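Local coordinates for protein putative oxygenase (PDB 4XAA) that binds a metal ion in a double-stranded beta-helix and probably acts as an iron- and 2-oxoglutarate-dependent oxygenase in orthosomycin antibiotic biosynthesis, at residues G24-P29 / G185-H190; D30-L35 / L139-D144; L113-R118 / G204-T209. All coordinates share one frame; numbering follows the deposited sequence.

Contact 1. Residues G24-P29 / G185-H190; sequences GPVLAP and GDVVVH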
# COMPACT_ATOMS: atom_id res chain seq x y z
N GLY A 24 5.93 -8.02 -8.59
CA GLY A 24 5.10 -9.03 -9.20
C GLY A 24 4.47 -9.93 -8.17
O GLY A 24 4.50 -9.63 -6.98
N PRO A 25 3.87 -11.04 -8.62
CA PRO A 25 3.16 -12.00 -7.78
C PRO A 25 4.06 -12.65 -6.73
O PRO A 25 5.25 -12.87 -6.96
CB PRO A 25 2.65 -13.03 -8.78
CG PRO A 25 2.62 -12.32 -10.10
CD PRO A 25 3.79 -11.39 -10.05
N VAL A 26 3.47 -12.93 -5.58
CA VAL A 26 4.18 -13.47 -4.44
C VAL A 26 3.37 -14.64 -3.89
O VAL A 26 3.92 -15.69 -3.59
CB VAL A 26 4.38 -12.43 -3.34
CG1 VAL A 26 4.94 -13.07 -2.09
CG2 VAL A 26 5.28 -11.31 -3.82
N LEU A 27 2.07 -14.42 -3.77
CA LEU A 27 1.17 -15.47 -3.35
C LEU A 27 0.48 -16.10 -4.54
O LEU A 27 0.27 -15.44 -5.56
CB LEU A 27 0.12 -14.94 -2.38
CG LEU A 27 0.69 -14.28 -1.12
CD1 LEU A 27 -0.42 -13.56 -0.35
CD2 LEU A 27 1.39 -15.33 -0.26
N ALA A 28 0.14 -17.37 -4.42
CA ALA A 28 -0.67 -18.05 -5.40
C ALA A 28 -1.97 -17.30 -5.62
O ALA A 28 -2.58 -16.86 -4.65
CB ALA A 28 -0.94 -19.49 -4.96
N PRO A 29 -2.38 -17.16 -6.88
CA PRO A 29 -3.58 -16.45 -7.34
C PRO A 29 -4.82 -16.76 -6.52
O PRO A 29 -5.65 -15.87 -6.30
CB PRO A 29 -3.75 -16.96 -8.77
CG PRO A 29 -2.36 -17.18 -9.22
CD PRO A 29 -1.61 -17.71 -8.02
N GLY A 185 -2.59 -9.13 -7.78
CA GLY A 185 -1.61 -10.12 -7.36
C GLY A 185 -0.23 -9.51 -7.18
O GLY A 185 0.60 -10.07 -6.47
N ASP A 186 0.02 -8.39 -7.84
CA ASP A 186 1.30 -7.71 -7.69
C ASP A 186 1.53 -7.28 -6.25
O ASP A 186 0.60 -6.94 -5.54
CB ASP A 186 1.40 -6.51 -8.61
CG ASP A 186 1.54 -6.90 -10.07
OD1 ASP A 186 1.78 -8.10 -10.35
OD2 ASP A 186 1.44 -6.01 -10.93
N VAL A 187 2.78 -7.31 -5.83
CA VAL A 187 3.15 -6.77 -4.55
C VAL A 187 4.15 -5.65 -4.79
O VAL A 187 5.24 -5.89 -5.32
CB VAL A 187 3.74 -7.83 -3.62
CG1 VAL A 187 4.25 -7.19 -2.35
CG2 VAL A 187 2.70 -8.89 -3.32
N VAL A 188 3.77 -4.43 -4.43
CA VAL A 188 4.65 -3.29 -4.53
C VAL A 188 5.33 -3.14 -3.19
O VAL A 188 4.69 -3.27 -2.16
CB VAL A 188 3.89 -2.02 -4.88
CG1 VAL A 188 4.85 -0.83 -4.99
CG2 VAL A 188 3.13 -2.24 -6.16
N VAL A 189 6.63 -2.89 -3.20
CA VAL A 189 7.31 -2.62 -1.96
C VAL A 189 7.94 -1.23 -2.03
O VAL A 189 8.62 -0.90 -2.99
CB VAL A 189 8.34 -3.74 -1.67
CG1 VAL A 189 8.76 -4.39 -2.94
CG2 VAL A 189 9.52 -3.23 -0.87
N HIS A 190 7.66 -0.40 -1.04
CA HIS A 190 8.24 0.93 -1.06
C HIS A 190 8.77 1.31 0.30
O HIS A 190 8.25 0.91 1.35
CB HIS A 190 7.24 1.97 -1.59
CG HIS A 190 6.08 2.23 -0.69
ND1 HIS A 190 4.91 1.51 -0.75
CD2 HIS A 190 5.88 3.18 0.26
CE1 HIS A 190 4.05 1.98 0.14
NE2 HIS A 190 4.61 2.99 0.77
O HOH W 1 0.65 -12.44 -5.18
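Val187 N donates to Gly24 O at 3.1 Å, a bent bond (145° at the hydrogen). A second backbone touch lies beside it: the CA-H of Pro25 points almost straight at Gly185 O, 3.5 Å from Pro25 CA. One water spans the backbones where the strand 20-25 gives way to a turn, donating to Gly185 O and accepting from Leu27 N at 2.8 Å. These polar links join an outermost strand, 20-25, to strand 186-191 in the large antiparallel sheet of the double-stranded beta-helix. On the apolar side, Val26 and Val187 cross at about a right angle, and their CG2 methyls meet at 3.6 Å. Both valines hold CG1 anti to the backbone N (172° and 174°), which puts CG2 beside N and across the gap; Leu95 of helix 90-100 touches both side chains. Asp186 contributes through its carboxylate: OD1 lies 3.6 Å from Gly24 CA and also reaches Pro25 CD, while OD2 is gripped by Ser183 N and Asn22 ND2. Gly24 N in turn bonds to Asn22 OD1, so Asn22 links the carboxylate to the start of the segment.

Contact 2. Residues D30-L35 / L139-D144; sequences DAIARL and LSICLD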
# COMPACT_ATOMS: atom_id res chain seq x y z
N ASP A 30 -4.95 -18.02 -6.10
CA ASP A 30 -6.07 -18.45 -5.27
C ASP A 30 -6.05 -17.77 -3.91
O ASP A 30 -7.10 -17.48 -3.35
CB ASP A 30 -6.05 -19.98 -5.11
CG ASP A 30 -7.16 -20.49 -4.21
OD1 ASP A 30 -6.85 -21.02 -3.12
OD2 ASP A 30 -8.34 -20.36 -4.59
N ALA A 31 -4.86 -17.53 -3.39
CA ALA A 31 -4.70 -16.85 -2.10
C ALA A 31 -5.09 -15.38 -2.22
O ALA A 31 -5.72 -14.81 -1.33
CB ALA A 31 -3.28 -16.99 -1.60
N ILE A 32 -4.70 -14.77 -3.34
CA ILE A 32 -5.05 -13.40 -3.64
C ILE A 32 -6.56 -13.29 -3.74
O ILE A 32 -7.17 -12.31 -3.31
CB ILE A 32 -4.38 -12.93 -4.94
CG1 ILE A 32 -2.86 -12.90 -4.76
CG2 ILE A 32 -4.89 -11.56 -5.36
CD1 ILE A 32 -2.42 -12.09 -3.57
N ALA A 33 -7.18 -14.33 -4.29
CA ALA A 33 -8.61 -14.32 -4.53
C ALA A 33 -9.38 -14.35 -3.22
O ALA A 33 -10.40 -13.70 -3.07
CB ALA A 33 -9.01 -15.50 -5.42
N ARG A 34 -8.87 -15.13 -2.27
CA ARG A 34 -9.49 -15.21 -0.96
C ARG A 34 -9.29 -13.90 -0.18
O ARG A 34 -10.21 -13.42 0.47
CB ARG A 34 -8.94 -16.40 -0.19
CG ARG A 34 -9.31 -17.74 -0.83
CD ARG A 34 -8.68 -18.91 -0.08
NE ARG A 34 -7.56 -19.49 -0.83
CZ ARG A 34 -6.44 -19.94 -0.28
NH1 ARG A 34 -6.28 -19.87 1.04
NH2 ARG A 34 -5.47 -20.47 -1.04
N LEU A 35 -8.09 -13.33 -0.26
CA LEU A 35 -7.85 -12.03 0.35
C LEU A 35 -8.85 -10.99 -0.17
O LEU A 35 -9.43 -10.23 0.61
CB LEU A 35 -6.42 -11.57 0.09
CG LEU A 35 -5.39 -12.20 1.03
CD1 LEU A 35 -3.99 -11.75 0.69
CD2 LEU A 35 -5.73 -11.87 2.47
N LEU A 139 4.61 -3.35 2.14
CA LEU A 139 4.23 -4.25 1.05
C LEU A 139 2.80 -3.95 0.70
O LEU A 139 1.92 -4.04 1.55
CB LEU A 139 4.40 -5.72 1.43
CG LEU A 139 5.72 -6.39 1.05
CD1 LEU A 139 6.87 -5.66 1.69
CD2 LEU A 139 5.72 -7.84 1.49
N SER A 140 2.57 -3.57 -0.55
CA SER A 140 1.23 -3.30 -1.02
C SER A 140 0.79 -4.46 -1.87
O SER A 140 1.27 -4.64 -2.99
CB SER A 140 1.17 -1.99 -1.80
OG SER A 140 1.64 -0.90 -1.02
N ILE A 141 -0.10 -5.27 -1.31
CA ILE A 141 -0.67 -6.39 -2.05
C ILE A 141 -1.90 -5.91 -2.79
O ILE A 141 -2.94 -5.64 -2.19
CB ILE A 141 -1.05 -7.57 -1.12
CG1 ILE A 141 0.11 -7.94 -0.21
CG2 ILE A 141 -1.48 -8.75 -1.96
CD1 ILE A 141 -0.30 -8.84 0.94
N CYS A 142 -1.77 -5.81 -4.11
CA CYS A 142 -2.82 -5.30 -4.97
C CYS A 142 -3.88 -6.34 -5.27
O CYS A 142 -3.59 -7.41 -5.80
CB CYS A 142 -2.18 -4.78 -6.25
SG CYS A 142 -0.78 -3.71 -5.80
N LEU A 143 -5.12 -6.04 -4.91
CA LEU A 143 -6.20 -7.00 -5.10
C LEU A 143 -6.96 -6.57 -6.34
O LEU A 143 -7.92 -7.20 -6.75
CB LEU A 143 -7.11 -7.07 -3.87
CG LEU A 143 -6.44 -7.14 -2.49
CD1 LEU A 143 -7.48 -7.04 -1.38
CD2 LEU A 143 -5.62 -8.41 -2.33
N ASP A 144 -6.50 -5.48 -6.95
CA ASP A 144 -7.05 -5.01 -8.21
C ASP A 144 -5.97 -4.56 -9.21
O ASP A 144 -4.83 -4.25 -8.82
CB ASP A 144 -8.03 -3.87 -7.96
CG ASP A 144 -9.27 -4.33 -7.23
OD1 ASP A 144 -10.07 -5.06 -7.83
OD2 ASP A 144 -9.44 -3.96 -6.04
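Ile32 faces Ile141 and Leu143 where helix 29-47 lies against the large sheet of the double-stranded beta-helix, at the end of strand 136-142. The side chains that meet are all aliphatic and buried. From CB of Ile32 the side chain divides. Its CG2 methyl, anti to the backbone N, takes the branch toward the residues at the strand end, with Leu143 CD2 at 4.4 Å and Cys142 O also at 4.4 Å from Ile32 CG2. The other branch begins at CG1, which lies beside the backbone N (chi1 -65°), and then bends again at chi2 (-54°), a turn that carries CD1 onto the sheet. There Ile32 CD1 meets Ile141 CG2 at 3.8 Å, the closest approach of the two segments, with the two isoleucine side chains set obliquely to one another. One helical turn further on, Leu35 points toward the strand and brings its CB against Leu143; its side chain also packs on Ile210 of the adjoining strand and on Trp80 and Leu86 from loops. Ile141 is covered further by Leu92 of helix 90-100, so two helices contribute to its surroundings. Leu143, just past the strand, extends one methyl to both helix residues: beyond Ile32, its CD2 reaches Leu35 CB at 4.1 Å.

Contact 3. Residues L113-R118 / G204-T209; sequences LKEPYR and GSWRRT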
# COMPACT_ATOMS: atom_id res chain seq x y z
N LEU A 113 -8.26 1.81 0.14
CA LEU A 113 -9.38 1.63 -0.77
C LEU A 113 -9.66 2.84 -1.59
O LEU A 113 -9.68 3.96 -1.06
CB LEU A 113 -10.67 1.34 -0.00
CG LEU A 113 -10.60 0.35 1.14
CD1 LEU A 113 -11.81 0.50 1.97
CD2 LEU A 113 -10.54 -1.01 0.50
N LYS A 114 -9.92 2.61 -2.88
CA LYS A 114 -10.52 3.61 -3.74
C LYS A 114 -11.91 3.13 -4.14
O LYS A 114 -12.02 2.22 -4.96
CB LYS A 114 -9.67 3.84 -4.99
CG LYS A 114 -8.22 4.20 -4.72
CD LYS A 114 -8.07 5.58 -4.10
CE LYS A 114 -6.59 5.89 -3.85
NZ LYS A 114 -6.32 7.35 -3.77
N GLU A 115 -12.96 3.71 -3.55
CA GLU A 115 -14.34 3.48 -3.99
C GLU A 115 -14.45 3.90 -5.45
O GLU A 115 -13.71 4.77 -5.91
CB GLU A 115 -15.36 4.28 -3.16
CG GLU A 115 -15.46 3.96 -1.67
CD GLU A 115 -16.83 4.32 -1.08
OE1 GLU A 115 -17.06 4.08 0.12
OE2 GLU A 115 -17.69 4.84 -1.82
N PRO A 116 -15.39 3.31 -6.19
CA PRO A 116 -15.62 3.77 -7.56
C PRO A 116 -16.11 5.20 -7.56
O PRO A 116 -16.82 5.56 -6.62
CB PRO A 116 -16.70 2.82 -8.08
CG PRO A 116 -16.54 1.60 -7.27
CD PRO A 116 -16.18 2.10 -5.89
N TYR A 117 -15.67 6.00 -8.53
CA TYR A 117 -16.20 7.35 -8.76
C TYR A 117 -15.85 8.41 -7.71
O TYR A 117 -15.56 9.56 -8.05
CB TYR A 117 -17.71 7.28 -8.90
CG TYR A 117 -18.16 6.38 -10.01
CD1 TYR A 117 -17.68 6.56 -11.31
CD2 TYR A 117 -19.05 5.34 -9.77
CE1 TYR A 117 -18.08 5.76 -12.34
CE2 TYR A 117 -19.45 4.52 -10.80
CZ TYR A 117 -18.97 4.73 -12.09
OH TYR A 117 -19.36 3.92 -13.14
N ARG A 118 -15.87 8.03 -6.44
CA ARG A 118 -15.87 9.01 -5.36
C ARG A 118 -14.57 9.11 -4.57
O ARG A 118 -14.49 9.86 -3.60
CB ARG A 118 -17.02 8.71 -4.39
CG ARG A 118 -18.39 8.69 -5.04
CD ARG A 118 -19.48 8.78 -4.00
NE ARG A 118 -19.36 7.72 -3.02
CZ ARG A 118 -19.84 7.79 -1.78
NH1 ARG A 118 -20.46 8.89 -1.38
NH2 ARG A 118 -19.69 6.78 -0.94
N GLY A 204 -14.99 3.90 -12.60
CA GLY A 204 -15.97 3.02 -11.97
C GLY A 204 -15.48 1.79 -11.25
O GLY A 204 -16.29 1.01 -10.73
N SER A 205 -14.17 1.60 -11.18
CA SER A 205 -13.62 0.40 -10.57
C SER A 205 -13.12 0.64 -9.14
O SER A 205 -12.79 1.76 -8.77
CB SER A 205 -12.49 -0.17 -11.44
OG SER A 205 -11.38 0.71 -11.49
N TRP A 206 -13.09 -0.42 -8.34
CA TRP A 206 -12.41 -0.38 -7.05
C TRP A 206 -10.91 -0.41 -7.24
O TRP A 206 -10.41 -1.00 -8.19
CB TRP A 206 -12.82 -1.56 -6.16
CG TRP A 206 -14.25 -1.53 -5.80
CD1 TRP A 206 -15.28 -2.01 -6.54
CD2 TRP A 206 -14.82 -0.98 -4.61
NE1 TRP A 206 -16.47 -1.79 -5.89
CE2 TRP A 206 -16.21 -1.15 -4.70
CE3 TRP A 206 -14.29 -0.35 -3.48
CZ2 TRP A 206 -17.08 -0.72 -3.71
CZ3 TRP A 206 -15.16 0.08 -2.50
CH2 TRP A 206 -16.54 -0.11 -2.62
N ARG A 207 -10.19 0.24 -6.34
CA ARG A 207 -8.81 -0.14 -6.14
C ARG A 207 -8.68 -0.56 -4.67
O ARG A 207 -8.88 0.24 -3.76
CB ARG A 207 -7.83 0.99 -6.47
CG ARG A 207 -6.37 0.52 -6.31
CD ARG A 207 -5.35 1.65 -6.28
NE ARG A 207 -4.03 1.14 -5.88
CZ ARG A 207 -3.25 1.72 -4.97
NH1 ARG A 207 -3.64 2.83 -4.37
NH2 ARG A 207 -2.06 1.19 -4.68
N ARG A 208 -8.39 -1.84 -4.45
CA ARG A 208 -8.25 -2.37 -3.11
C ARG A 208 -6.85 -2.90 -2.92
O ARG A 208 -6.33 -3.64 -3.74
CB ARG A 208 -9.26 -3.48 -2.85
CG ARG A 208 -10.69 -3.17 -3.27
CD ARG A 208 -11.56 -4.37 -2.95
NE ARG A 208 -12.79 -4.46 -3.73
CZ ARG A 208 -12.85 -4.89 -4.98
NH1 ARG A 208 -11.75 -5.23 -5.62
NH2 ARG A 208 -14.02 -4.97 -5.60
N THR A 209 -6.23 -2.51 -1.81
CA THR A 209 -4.85 -2.84 -1.53
C THR A 209 -4.71 -3.22 -0.06
O THR A 209 -5.31 -2.59 0.80
CB THR A 209 -3.92 -1.65 -1.87
OG1 THR A 209 -4.02 -1.37 -3.27
CG2 THR A 209 -2.48 -1.95 -1.54
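Lys114 and Arg207 form an antiparallel hydrogen-bonded pair through two backbone bonds. Lys114 N donates to Arg207 O at 2.7 Å and nearly straight (165°); in return Arg207 N donates to Lys114 O at 3.0 Å. The two side chains then run alongside each other on the same face of the sheet, with Lys114 CG 3.7 Å from Arg207 CB. Beyond CG the lysine bends at chi2 (-69°), and its ammonium group is taken up by Ser198 OG and the carbonyl oxygens of Gly199 and Ala120. The opposite face carries the non-hydrogen-bonded pair Leu113 and Arg208, which touch loosely and share a neighbour in Ile43 of helix 29-47. Past the strand ends the packing turns aromatic. Pro116 sits over the Trp206 indole, its CD 3.5 Å from the centroid of the six-membered ring and almost on the ring normal, a CH-pi contact. Glu115 CG lies 4.0 Å from CZ3 of the same indole. Farther out, Gly204 CA lies over one face of the Tyr117 ring, offset toward the rim and 3.7 Å from the centroid, a second CH-pi contact. Strands 105-114 and 207-215 are neighbours in the major sheet of the double-stranded beta-helix, and the side chain of Arg207 lies about 9 Å from the nickel bound by His125, Asp127 and His196, consistent with a place near the metal pocket.

How the contacts relate
From the N terminus, strand 20-25 runs into helix 29-47, so the first segments of contacts 1 and 2 follow directly on each other. Contact 1 closes the longer loop, back to 185-190, and contact 2 is nested within it, returning the helix to 139-144. Contact 3 starts inside both loops at 113-118 but ends beyond them at 204-209, and thus crosses each. All three reach the large sheet: strands 186-191, 136-142 and 207-215 lie side by side, and contacts 2 and 3 are joined by a salt bridge from Arg208 to Asp144. Contacts 1 and 3 do not touch, their centres lying about 19 Å apart.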